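Local coordinates for protein beta-Ala-His dipeptidase (Homo sapiens, PDB 3DLJ) that hydrolyses Xaa-His dipeptides, above all carnosine and anserine, as a secreted homodimeric metallopeptidase of the M20 family that holds two zinc ions in each subunit, at residues A[270-278]-A[357-368]; A[277-288]-A[313-323]. All blocks are in the same frame, centred on the assembly; numbering follows the deposited sequence.

Following the chain from its N terminus, residues 270-278 come first, in the loop between helices 250-258 and 282-289. The chain then runs into helix 282-289 and on to helix 312-320, where contact 2 (277-288 with 313-323) closes the shorter loop. Only after strands 324-331 and 346-355 does it reach residues 357-368, closing the longer loop of contact 1. Contact 2 is therefore nested inside contact 1, and both share Val277 and Val278. Their centres are about 17 Å apart, and they meet where Pro323 packs against Tyr274 and Met359. Together they tie the helical excursion 282-320 and helix 361-377 to one connecting loop beside the five-stranded sheet.

Contact 1 of 2, residues A[270-278]-A[357-368]; sequences VPGIYDEVV and PHMNVSAVEKQV
Glu276 and Val278 are tied to the cis peptide between Pro357 and His358 by two backbone hydrogen bonds. His358 N donates to Glu276 O at 2.8 Å, and Val278 N to Pro357 O at 3.0 Å, the latter nearly straight (N-H...O 170°). Both groups on the 357-368 side belong to this one peptide, and because it is cis, its C=O and N-H face the same way and can serve the loop together. Water 1 donates to both Pro271 O and Gln367 O, joining the two backbones.

Val278 CG1 lies over one face of the His358 ring, a CH-pi contact with CG1 3.7 Å from the ring centroid and displaced toward ND1. Ile273 lies between Met359 and Val364. Met359 is bent at its last torsion (chi3 78°), which turns CE in against Ile273 CG2 at 3.9 Å, and Ile273 CD1 reaches Val364 CG1, also at 3.9 Å. A branched side chain suits this place, offering one methyl to each neighbour; Ile273 also touches Ile353 of strand 346-355. The Met359 sulfur runs alongside Val277 CG2, and Val270 CG1 rests on the helix backbone, 3.6 Å from Gln367 O.

Gly272, third in a type II turn, has a positive phi (94°) and leaves room for the Gln367 amide, whose NE2 comes within 3.3 Å of Gly272 CA. At the start of the helix Asn360 is the N-cap: its OD1 accepts from Ala363 N on a lone pair, in the carbonyl plane. Asn360 is also an N-glycosylation site, although no sugar is present here. Directional backbone bonds at one end and apolar packing with a water bridge toward the other thus fasten the loop between helices 250-258 and 282-289 to the N-terminal part of helix 361-377, which lies against the sheet.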
loop_
_atom_site.group_PDB
_atom_site.type_symbol
_atom_site.label_atom_id
_atom_site.label_comp_id
_atom_site.label_asym_id
_atom_site.label_seq_id
_atom_site.Cartn_x
_atom_site.Cartn_y
_atom_site.Cartn_z
ATOM N N VAL A 270 -1.570 -4.068 25.836
ATOM C CA VAL A 270 -2.586 -5.127 25.788
ATOM C C VAL A 270 -1.948 -6.437 26.254
ATOM O O VAL A 270 -0.964 -6.874 25.652
ATOM C CB VAL A 270 -3.160 -5.278 24.338
ATOM C CG1 VAL A 270 -4.090 -6.498 24.230
ATOM C CG2 VAL A 270 -3.843 -3.963 23.885
ATOM N N PRO A 271 -2.459 -7.041 27.354
ATOM C CA PRO A 271 -1.884 -8.339 27.776
ATOM C C PRO A 271 -2.025 -9.466 26.734
ATOM O O PRO A 271 -3.073 -9.584 26.072
ATOM C CB PRO A 271 -2.640 -8.675 29.071
ATOM C CG PRO A 271 -3.177 -7.313 29.569
ATOM C CD PRO A 271 -3.501 -6.560 28.293
ATOM N N GLY A 272 -0.960 -10.262 26.588
ATOM C CA GLY A 272 -0.901 -11.344 25.616
ATOM C C GLY A 272 -0.268 -10.998 24.272
ATOM O O GLY A 272 0.154 -11.875 23.552
ATOM N N ILE A 273 -0.191 -9.721 23.927
ATOM C CA ILE A 273 0.259 -9.312 22.580
ATOM C C ILE A 273 1.652 -9.815 22.130
ATOM O O ILE A 273 1.880 -10.004 20.936
ATOM C CB ILE A 273 0.086 -7.770 22.356
ATOM C CG1 ILE A 273 -1.362 -7.464 21.958
ATOM C CG2 ILE A 273 0.946 -7.271 21.188
ATOM C CD1 ILE A 273 -1.659 -7.671 20.469
ATOM N N TYR A 274 2.565 -10.063 23.068
ATOM C CA TYR A 274 3.928 -10.494 22.704
ATOM C C TYR A 274 4.148 -11.995 22.840
ATOM O O TYR A 274 5.186 -12.512 22.467
ATOM C CB TYR A 274 4.988 -9.710 23.498
ATOM C CG TYR A 274 5.004 -8.247 23.146
ATOM C CD1 TYR A 274 4.358 -7.322 23.948
ATOM C CD2 TYR A 274 5.638 -7.800 21.988
ATOM C CE1 TYR A 274 4.333 -5.963 23.615
ATOM C CE2 TYR A 274 5.634 -6.440 21.645
ATOM C CZ TYR A 274 4.979 -5.527 22.477
ATOM O OH TYR A 274 4.943 -4.187 22.150
ATOM N N ASP A 275 3.144 -12.683 23.356
ATOM C CA ASP A 275 3.221 -14.106 23.611
ATOM C C ASP A 275 3.773 -14.923 22.453
ATOM O O ASP A 275 4.635 -15.783 22.660
ATOM C CB ASP A 275 1.851 -14.641 24.007
ATOM C CG ASP A 275 1.433 -14.200 25.387
ATOM O OD1 ASP A 275 2.233 -13.559 26.125
ATOM O OD2 ASP A 275 0.282 -14.526 25.727
ATOM N N GLU A 276 3.281 -14.638 21.252
ATOM C CA GLU A 276 3.558 -15.456 20.084
ATOM C C GLU A 276 4.507 -14.846 19.045
ATOM O O GLU A 276 4.705 -15.440 17.977
ATOM C CB GLU A 276 2.241 -15.924 19.431
ATOM C CG GLU A 276 1.358 -16.787 20.354
ATOM C CD GLU A 276 0.272 -17.539 19.590
ATOM O OE1 GLU A 276 0.575 -18.645 19.050
ATOM O OE2 GLU A 276 -0.879 -17.024 19.527
ATOM N N VAL A 277 5.100 -13.685 19.343
ATOM C CA VAL A 277 6.129 -13.099 18.455
ATOM C C VAL A 277 7.329 -14.039 18.409
ATOM O O VAL A 277 7.784 -14.489 19.459
ATOM C CB VAL A 277 6.588 -11.675 18.914
ATOM C CG1 VAL A 277 7.585 -11.068 17.909
ATOM C CG2 VAL A 277 5.387 -10.730 19.136
ATOM N N VAL A 278 7.847 -14.368 17.222
ATOM C CA VAL A 278 9.000 -15.295 17.192
ATOM C C VAL A 278 10.207 -14.704 17.927
ATOM O O VAL A 278 10.466 -13.496 17.811
ATOM C CB VAL A 278 9.426 -15.790 15.776
ATOM C CG1 VAL A 278 8.325 -16.620 15.149
ATOM C CG2 VAL A 278 9.825 -14.662 14.883
ATOM N N PRO A 357 5.012 -12.574 12.495
ATOM C CA PRO A 357 5.150 -13.959 12.946
ATOM C C PRO A 357 5.532 -14.051 14.432
ATOM O O PRO A 357 6.408 -13.305 14.871
ATOM C CB PRO A 357 6.285 -14.502 12.072
ATOM C CG PRO A 357 6.314 -13.638 10.873
ATOM C CD PRO A 357 5.777 -12.301 11.258
ATOM N N HIS A 358 4.893 -14.933 15.208
ATOM C CA HIS A 358 3.813 -15.816 14.756
ATOM C C HIS A 358 2.435 -15.458 15.327
ATOM O O HIS A 358 1.728 -16.334 15.802
ATOM C CB HIS A 358 4.137 -17.271 15.118
ATOM C CG HIS A 358 4.981 -17.962 14.100
ATOM N ND1 HIS A 358 5.930 -18.907 14.433
ATOM C CD2 HIS A 358 5.039 -17.824 12.750
ATOM C CE1 HIS A 358 6.528 -19.331 13.331
ATOM N NE2 HIS A 358 6.008 -18.687 12.298
ATOM N N MET A 359 2.052 -14.183 15.266
ATOM C CA MET A 359 0.800 -13.727 15.898
ATOM C C MET A 359 -0.498 -14.231 15.218
ATOM O O MET A 359 -0.652 -14.154 14.005
ATOM C CB MET A 359 0.785 -12.188 16.015
ATOM C CG MET A 359 1.992 -11.593 16.774
ATOM S SD MET A 359 2.126 -9.788 16.681
ATOM C CE MET A 359 0.880 -9.300 17.897
ATOM N N ASN A 360 -1.439 -14.696 16.032
ATOM C CA ASN A 360 -2.779 -15.061 15.570
ATOM C C ASN A 360 -3.798 -13.888 15.604
ATOM O O ASN A 360 -4.045 -13.298 16.657
ATOM C CB ASN A 360 -3.298 -16.240 16.398
ATOM C CG ASN A 360 -4.609 -16.791 15.865
ATOM O OD1 ASN A 360 -5.683 -16.471 16.381
ATOM N ND2 ASN A 360 -4.529 -17.606 14.805
ATOM N N VAL A 361 -4.392 -13.591 14.445
ATOM C CA VAL A 361 -5.438 -12.571 14.310
ATOM C C VAL A 361 -6.602 -12.746 15.306
ATOM O O VAL A 361 -7.048 -11.781 15.935
ATOM C CB VAL A 361 -5.993 -12.514 12.846
ATOM C CG1 VAL A 361 -7.145 -11.545 12.741
ATOM C CG2 VAL A 361 -4.916 -12.100 11.863
ATOM N N SER A 362 -7.095 -13.969 15.452
ATOM C CA SER A 362 -8.240 -14.213 16.316
ATOM C C SER A 362 -7.880 -14.011 17.772
ATOM O O SER A 362 -8.725 -13.554 18.542
ATOM C CB SER A 362 -8.829 -15.629 16.097
ATOM O OG SER A 362 -9.239 -15.763 14.743
ATOM N N ALA A 363 -6.650 -14.389 18.151
ATOM C CA ALA A 363 -6.163 -14.168 19.524
ATOM C C ALA A 363 -5.993 -12.675 19.817
ATOM O O ALA A 363 -6.419 -12.192 20.869
ATOM C CB ALA A 363 -4.859 -14.941 19.795
ATOM N N VAL A 364 -5.390 -11.954 18.879
ATOM C CA VAL A 364 -5.219 -10.498 18.972
ATOM C C VAL A 364 -6.580 -9.822 19.131
ATOM O O VAL A 364 -6.758 -8.988 20.017
ATOM C CB VAL A 364 -4.412 -9.943 17.767
ATOM C CG1 VAL A 364 -4.407 -8.418 17.737
ATOM C CG2 VAL A 364 -2.972 -10.491 17.787
ATOM N N GLU A 365 -7.551 -10.206 18.306
ATOM C CA GLU A 365 -8.913 -9.687 18.442
ATOM C C GLU A 365 -9.463 -9.933 19.861
ATOM O O GLU A 365 -9.968 -8.995 20.514
ATOM C CB GLU A 365 -9.826 -10.270 17.362
ATOM C CG GLU A 365 -11.314 -10.033 17.567
ATOM C CD GLU A 365 -12.172 -10.587 16.425
ATOM O OE1 GLU A 365 -12.003 -11.779 16.040
ATOM O OE2 GLU A 365 -13.037 -9.831 15.922
ATOM N N LYS A 366 -9.341 -11.169 20.353
ATOM C CA LYS A 366 -9.793 -11.498 21.718
ATOM C C LYS A 366 -9.066 -10.678 22.778
ATOM O O LYS A 366 -9.695 -10.128 23.672
ATOM C CB LYS A 366 -9.618 -12.984 22.037
ATOM C CG LYS A 366 -10.876 -13.802 21.933
ATOM N N GLN A 367 -7.740 -10.635 22.700
ATOM C CA GLN A 367 -6.932 -9.898 23.685
ATOM C C GLN A 367 -7.254 -8.414 23.757
ATOM O O GLN A 367 -7.410 -7.875 24.842
ATOM C CB GLN A 367 -5.441 -10.106 23.433
ATOM C CG GLN A 367 -5.029 -11.545 23.705
ATOM C CD GLN A 367 -3.691 -11.926 23.081
ATOM O OE1 GLN A 367 -3.239 -11.349 22.083
ATOM N NE2 GLN A 367 -3.062 -12.915 23.667
ATOM N N VAL A 368 -7.350 -7.756 22.607
ATOM C CA VAL A 368 -7.649 -6.307 22.568
ATOM C C VAL A 368 -9.032 -6.020 23.132
ATOM O O VAL A 368 -9.220 -5.064 23.891
ATOM C CB VAL A 368 -7.504 -5.723 21.137
ATOM C CG1 VAL A 368 -7.904 -4.266 21.104
ATOM C CG2 VAL A 368 -6.066 -5.897 20.645
HETATM O O HOH W 1 -5.941 -8.702 27.042
#

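Contact 2 of 2, residues A[277-288]-A[313-323]; sequences VVPLTEEEINTY and EEILMHLWRYP
The Tyr288 ring carries Met317 CG squarely over one face, 3.5 Å from the ring centroid, with the sulfur farther out above the same face as a Met-aromatic contact. Leu316 CB sits at the ring's edge, 3.7 Å from Tyr288 CD2, and Trp320 meets it rim to rim, CE3 to Tyr288 CE2 at 3.3 Å. The Arg321 guanidinium, also flat, has Leu280 CD1 over one face, while Glu284 OE2 and Val278 O lie near its plane at the edge.

Arg321 grips Glu284 side-on: NE donates to OE2 at 2.8 Å in an almost straight bond (177°), and NH2 to OE1 at 3.1 Å. The two planes are turned 48° apart, so OE2 is met from above the carboxylate plane. NH2 also donates to Val278 O at 2.7 Å, and water 2 links that oxygen to NH1. Arginine suits this place because one charged planar group serves both Glu284 and Val278 O; CG lying between the backbone N and carbonyl carbon, with two further bends, brings it there. A leucine here would probably leave the Glu284 carboxylate without its charged mate and Val278 O without the NH2 donor.

Leu280 CD2 packs against Met317 SD, whose flexible thioether bridges Leu280, Ile285 and Tyr288. The segments of helices 282-288 and 313-320 cross at 108°, their axes 10.2 Å apart, with the Met-aromatic contact between them and the Glu284-Arg321 salt bridge just beyond the end of helix 313-320. It belongs to the helical excursion beside the five-stranded sheet, which is consistent with the lid, or dimerisation, domain of M20 peptidases.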
loop_
_atom_site.group_PDB
_atom_site.type_symbol
_atom_site.label_atom_id
_atom_site.label_comp_id
_atom_site.label_asym_id
_atom_site.label_seq_id
_atom_site.Cartn_x
_atom_site.Cartn_y
_atom_site.Cartn_z
ATOM N N VAL A 277 5.100 -13.685 19.343
ATOM C CA VAL A 277 6.129 -13.099 18.455
ATOM C C VAL A 277 7.329 -14.039 18.409
ATOM O O VAL A 277 7.784 -14.489 19.459
ATOM C CB VAL A 277 6.588 -11.675 18.914
ATOM C CG1 VAL A 277 7.585 -11.068 17.909
ATOM C CG2 VAL A 277 5.387 -10.730 19.136
ATOM N N VAL A 278 7.847 -14.368 17.222
ATOM C CA VAL A 278 9.000 -15.295 17.192
ATOM C C VAL A 278 10.207 -14.704 17.927
ATOM O O VAL A 278 10.466 -13.496 17.811
ATOM C CB VAL A 278 9.426 -15.790 15.776
ATOM C CG1 VAL A 278 8.325 -16.620 15.149
ATOM C CG2 VAL A 278 9.825 -14.662 14.883
ATOM N N PRO A 279 10.942 -15.552 18.675
ATOM C CA PRO A 279 12.124 -15.078 19.394
ATOM C C PRO A 279 13.187 -14.561 18.432
ATOM O O PRO A 279 13.437 -15.183 17.400
ATOM C CB PRO A 279 12.643 -16.341 20.116
ATOM C CG PRO A 279 11.507 -17.284 20.140
ATOM C CD PRO A 279 10.725 -17.001 18.880
ATOM N N LEU A 280 13.777 -13.417 18.766
ATOM C CA LEU A 280 14.939 -12.907 18.052
ATOM C C LEU A 280 16.124 -13.847 18.252
ATOM O O LEU A 280 16.430 -14.223 19.399
ATOM C CB LEU A 280 15.288 -11.497 18.540
ATOM C CG LEU A 280 16.376 -10.746 17.776
ATOM C CD1 LEU A 280 16.120 -10.732 16.274
ATOM C CD2 LEU A 280 16.522 -9.332 18.323
ATOM N N THR A 281 16.757 -14.255 17.141
ATOM C CA THR A 281 17.953 -15.119 17.168
ATOM C C THR A 281 19.183 -14.374 16.656
ATOM O O THR A 281 19.071 -13.341 16.006
ATOM C CB THR A 281 17.795 -16.433 16.328
ATOM O OG1 THR A 281 17.539 -16.134 14.948
ATOM C CG2 THR A 281 16.681 -17.316 16.874
ATOM N N GLU A 282 20.355 -14.906 16.988
ATOM C CA GLU A 282 21.646 -14.504 16.415
ATOM C C GLU A 282 21.653 -14.395 14.874
ATOM O O GLU A 282 22.115 -13.401 14.325
ATOM C CB GLU A 282 22.715 -15.498 16.892
ATOM C CG GLU A 282 23.840 -15.822 15.907
ATOM C CD GLU A 282 24.906 -14.738 15.834
ATOM O OE1 GLU A 282 26.067 -15.078 15.490
ATOM O OE2 GLU A 282 24.589 -13.555 16.124
ATOM N N GLU A 283 21.162 -15.437 14.207
ATOM C CA GLU A 283 21.042 -15.502 12.757
ATOM C C GLU A 283 20.269 -14.299 12.230
ATOM O O GLU A 283 20.711 -13.617 11.292
ATOM C CB GLU A 283 20.282 -16.767 12.360
ATOM C CG GLU A 283 20.954 -17.554 11.274
ATOM C CD GLU A 283 20.063 -17.794 10.067
ATOM O OE1 GLU A 283 19.116 -17.001 9.836
ATOM O OE2 GLU A 283 20.332 -18.772 9.332
ATOM N N GLU A 284 19.106 -14.071 12.844
ATOM C CA GLU A 284 18.203 -12.991 12.482
ATOM C C GLU A 284 18.848 -11.633 12.693
ATOM O O GLU A 284 18.804 -10.789 11.805
ATOM C CB GLU A 284 16.906 -13.083 13.264
ATOM C CG GLU A 284 15.875 -12.129 12.720
ATOM C CD GLU A 284 14.522 -12.282 13.357
ATOM O OE1 GLU A 284 14.386 -13.137 14.255
ATOM O OE2 GLU A 284 13.592 -11.549 12.945
ATOM N N ILE A 285 19.450 -11.433 13.863
ATOM C CA ILE A 285 20.193 -10.208 14.146
ATOM C C ILE A 285 21.217 -9.912 13.025
ATOM O O ILE A 285 21.345 -8.776 12.566
ATOM C CB ILE A 285 20.873 -10.280 15.535
ATOM C CG1 ILE A 285 19.816 -10.174 16.652
ATOM C CG2 ILE A 285 21.894 -9.148 15.706
ATOM C CD1 ILE A 285 20.234 -10.811 17.990
ATOM N N ASN A 286 21.916 -10.948 12.578
ATOM C CA ASN A 286 22.938 -10.817 11.540
ATOM C C ASN A 286 22.414 -10.303 10.196
ATOM O O ASN A 286 23.036 -9.456 9.566
ATOM C CB ASN A 286 23.689 -12.132 11.372
ATOM C CG ASN A 286 24.789 -12.314 12.416
ATOM O OD1 ASN A 286 25.041 -11.427 13.233
ATOM N ND2 ASN A 286 25.462 -13.469 12.379
ATOM N N THR A 287 21.260 -10.817 9.789
ATOM C CA THR A 287 20.517 -10.350 8.628
ATOM C C THR A 287 20.252 -8.836 8.662
ATOM O O THR A 287 20.350 -8.170 7.631
ATOM C CB THR A 287 19.179 -11.152 8.515
ATOM O OG1 THR A 287 19.472 -12.530 8.222
ATOM C CG2 THR A 287 18.278 -10.613 7.447
ATOM N N TYR A 288 19.918 -8.306 9.838
ATOM C CA TYR A 288 19.695 -6.875 10.022
ATOM C C TYR A 288 20.963 -6.052 9.966
ATOM O O TYR A 288 20.975 -4.967 9.390
ATOM C CB TYR A 288 18.903 -6.607 11.309
ATOM C CG TYR A 288 17.450 -6.950 11.140
ATOM C CD1 TYR A 288 16.963 -8.222 11.432
ATOM C CD2 TYR A 288 16.568 -6.009 10.644
ATOM C CE1 TYR A 288 15.609 -8.529 11.241
ATOM C CE2 TYR A 288 15.244 -6.291 10.466
ATOM C CZ TYR A 288 14.758 -7.545 10.753
ATOM O OH TYR A 288 13.415 -7.772 10.540
ATOM N N GLU A 313 19.561 -1.382 13.556
ATOM C CA GLU A 313 19.028 -2.720 13.755
ATOM C C GLU A 313 17.690 -2.686 14.500
ATOM O O GLU A 313 16.743 -3.366 14.113
ATOM C CB GLU A 313 20.060 -3.576 14.500
ATOM C CG GLU A 313 21.312 -3.917 13.661
ATOM C CD GLU A 313 22.416 -2.825 13.635
ATOM O OE1 GLU A 313 22.418 -1.888 14.465
ATOM O OE2 GLU A 313 23.317 -2.927 12.773
ATOM N N GLU A 314 17.635 -1.893 15.567
ATOM C CA GLU A 314 16.409 -1.676 16.329
ATOM C C GLU A 314 15.315 -1.029 15.514
ATOM O O GLU A 314 14.162 -1.456 15.598
ATOM C CB GLU A 314 16.681 -0.831 17.576
ATOM C CG GLU A 314 17.147 -1.619 18.784
ATOM C CD GLU A 314 17.789 -0.713 19.842
ATOM O OE1 GLU A 314 18.734 0.045 19.494
ATOM O OE2 GLU A 314 17.349 -0.754 21.017
ATOM N N ILE A 315 15.677 -0.001 14.734
ATOM C CA ILE A 315 14.744 0.708 13.842
ATOM C C ILE A 315 14.075 -0.241 12.858
ATOM O O ILE A 315 12.847 -0.251 12.729
ATOM C CB ILE A 315 15.453 1.847 13.029
ATOM C CG1 ILE A 315 15.964 2.965 13.951
ATOM C CG2 ILE A 315 14.551 2.353 11.870
ATOM C CD1 ILE A 315 14.870 3.679 14.663
ATOM N N LEU A 316 14.893 -1.024 12.160
ATOM C CA LEU A 316 14.410 -1.917 11.102
ATOM C C LEU A 316 13.572 -3.066 11.640
ATOM O O LEU A 316 12.514 -3.379 11.073
ATOM C CB LEU A 316 15.580 -2.448 10.266
ATOM C CG LEU A 316 16.265 -1.432 9.344
ATOM C CD1 LEU A 316 17.364 -2.122 8.572
ATOM C CD2 LEU A 316 15.268 -0.809 8.401
ATOM N N MET A 317 14.030 -3.667 12.743
ATOM C CA MET A 317 13.283 -4.718 13.424
ATOM C C MET A 317 11.922 -4.252 13.943
ATOM O O MET A 317 10.929 -5.000 13.864
ATOM C CB MET A 317 14.086 -5.308 14.576
ATOM C CG MET A 317 15.283 -6.142 14.152
ATOM S SD MET A 317 15.984 -6.952 15.595
ATOM C CE MET A 317 17.637 -7.352 14.976
ATOM N N HIS A 318 11.865 -3.032 14.466
ATOM C CA HIS A 318 10.587 -2.514 14.957
ATOM C C HIS A 318 9.565 -2.209 13.856
ATOM O O HIS A 318 8.357 -2.265 14.081
ATOM C CB HIS A 318 10.785 -1.382 15.976
ATOM C CG HIS A 318 11.080 -1.909 17.341
ATOM N ND1 HIS A 318 12.352 -2.256 17.746
ATOM C CD2 HIS A 318 10.256 -2.244 18.362
ATOM C CE1 HIS A 318 12.303 -2.755 18.968
ATOM N NE2 HIS A 318 11.042 -2.762 19.363
ATOM N N LEU A 319 10.091 -1.948 12.666
ATOM C CA LEU A 319 9.335 -1.815 11.429
ATOM C C LEU A 319 8.910 -3.156 10.816
ATOM O O LEU A 319 7.806 -3.274 10.252
ATOM C CB LEU A 319 10.207 -1.077 10.401
ATOM C CG LEU A 319 10.449 0.422 10.535
ATOM C CD1 LEU A 319 11.133 0.967 9.275
ATOM C CD2 LEU A 319 9.099 1.154 10.798
ATOM N N TRP A 320 9.774 -4.160 10.915
ATOM C CA TRP A 320 9.584 -5.374 10.129
ATOM C C TRP A 320 9.132 -6.612 10.892
ATOM O O TRP A 320 8.418 -7.446 10.344
ATOM C CB TRP A 320 10.857 -5.719 9.357
ATOM C CG TRP A 320 11.315 -4.685 8.362
ATOM C CD1 TRP A 320 10.610 -3.591 7.894
ATOM C CD2 TRP A 320 12.572 -4.669 7.686
ATOM N NE1 TRP A 320 11.365 -2.896 6.992
ATOM C CE2 TRP A 320 12.577 -3.532 6.845
ATOM C CE3 TRP A 320 13.708 -5.515 7.708
ATOM C CZ2 TRP A 320 13.669 -3.212 6.032
ATOM C CZ3 TRP A 320 14.793 -5.195 6.911
ATOM C CH2 TRP A 320 14.766 -4.049 6.081
ATOM N N ARG A 321 9.572 -6.741 12.134
ATOM C CA ARG A 321 9.451 -8.021 12.843
ATOM C C ARG A 321 8.970 -7.915 14.299
ATOM O O ARG A 321 8.844 -8.921 15.003
ATOM C CB ARG A 321 10.751 -8.845 12.705
ATOM C CG ARG A 321 11.998 -8.264 13.385
ATOM C CD ARG A 321 12.082 -8.693 14.867
ATOM N NE ARG A 321 12.264 -10.141 15.025
ATOM C CZ ARG A 321 11.812 -10.864 16.056
ATOM N NH1 ARG A 321 11.115 -10.297 17.035
ATOM N NH2 ARG A 321 12.041 -12.167 16.112
ATOM N N TYR A 322 8.695 -6.686 14.733
ATOM C CA TYR A 322 7.974 -6.458 15.981
ATOM C C TYR A 322 6.594 -5.850 15.681
ATOM O O TYR A 322 6.438 -5.111 14.716
ATOM C CB TYR A 322 8.766 -5.555 16.923
ATOM C CG TYR A 322 10.000 -6.182 17.546
ATOM C CD1 TYR A 322 11.271 -5.716 17.219
ATOM C CD2 TYR A 322 9.905 -7.206 18.486
ATOM C CE1 TYR A 322 12.408 -6.241 17.792
ATOM C CE2 TYR A 322 11.037 -7.739 19.063
ATOM C CZ TYR A 322 12.294 -7.255 18.705
ATOM O OH TYR A 322 13.453 -7.770 19.269
ATOM N N PRO A 323 5.574 -6.176 16.507
ATOM C CA PRO A 323 4.272 -5.555 16.299
ATOM C C PRO A 323 4.319 -4.064 16.671
ATOM O O PRO A 323 5.214 -3.628 17.387
ATOM C CB PRO A 323 3.364 -6.338 17.262
ATOM C CG PRO A 323 4.255 -6.800 18.316
ATOM C CD PRO A 323 5.565 -7.095 17.658
HETATM O O HOH W 2 10.842 -11.439 20.005
#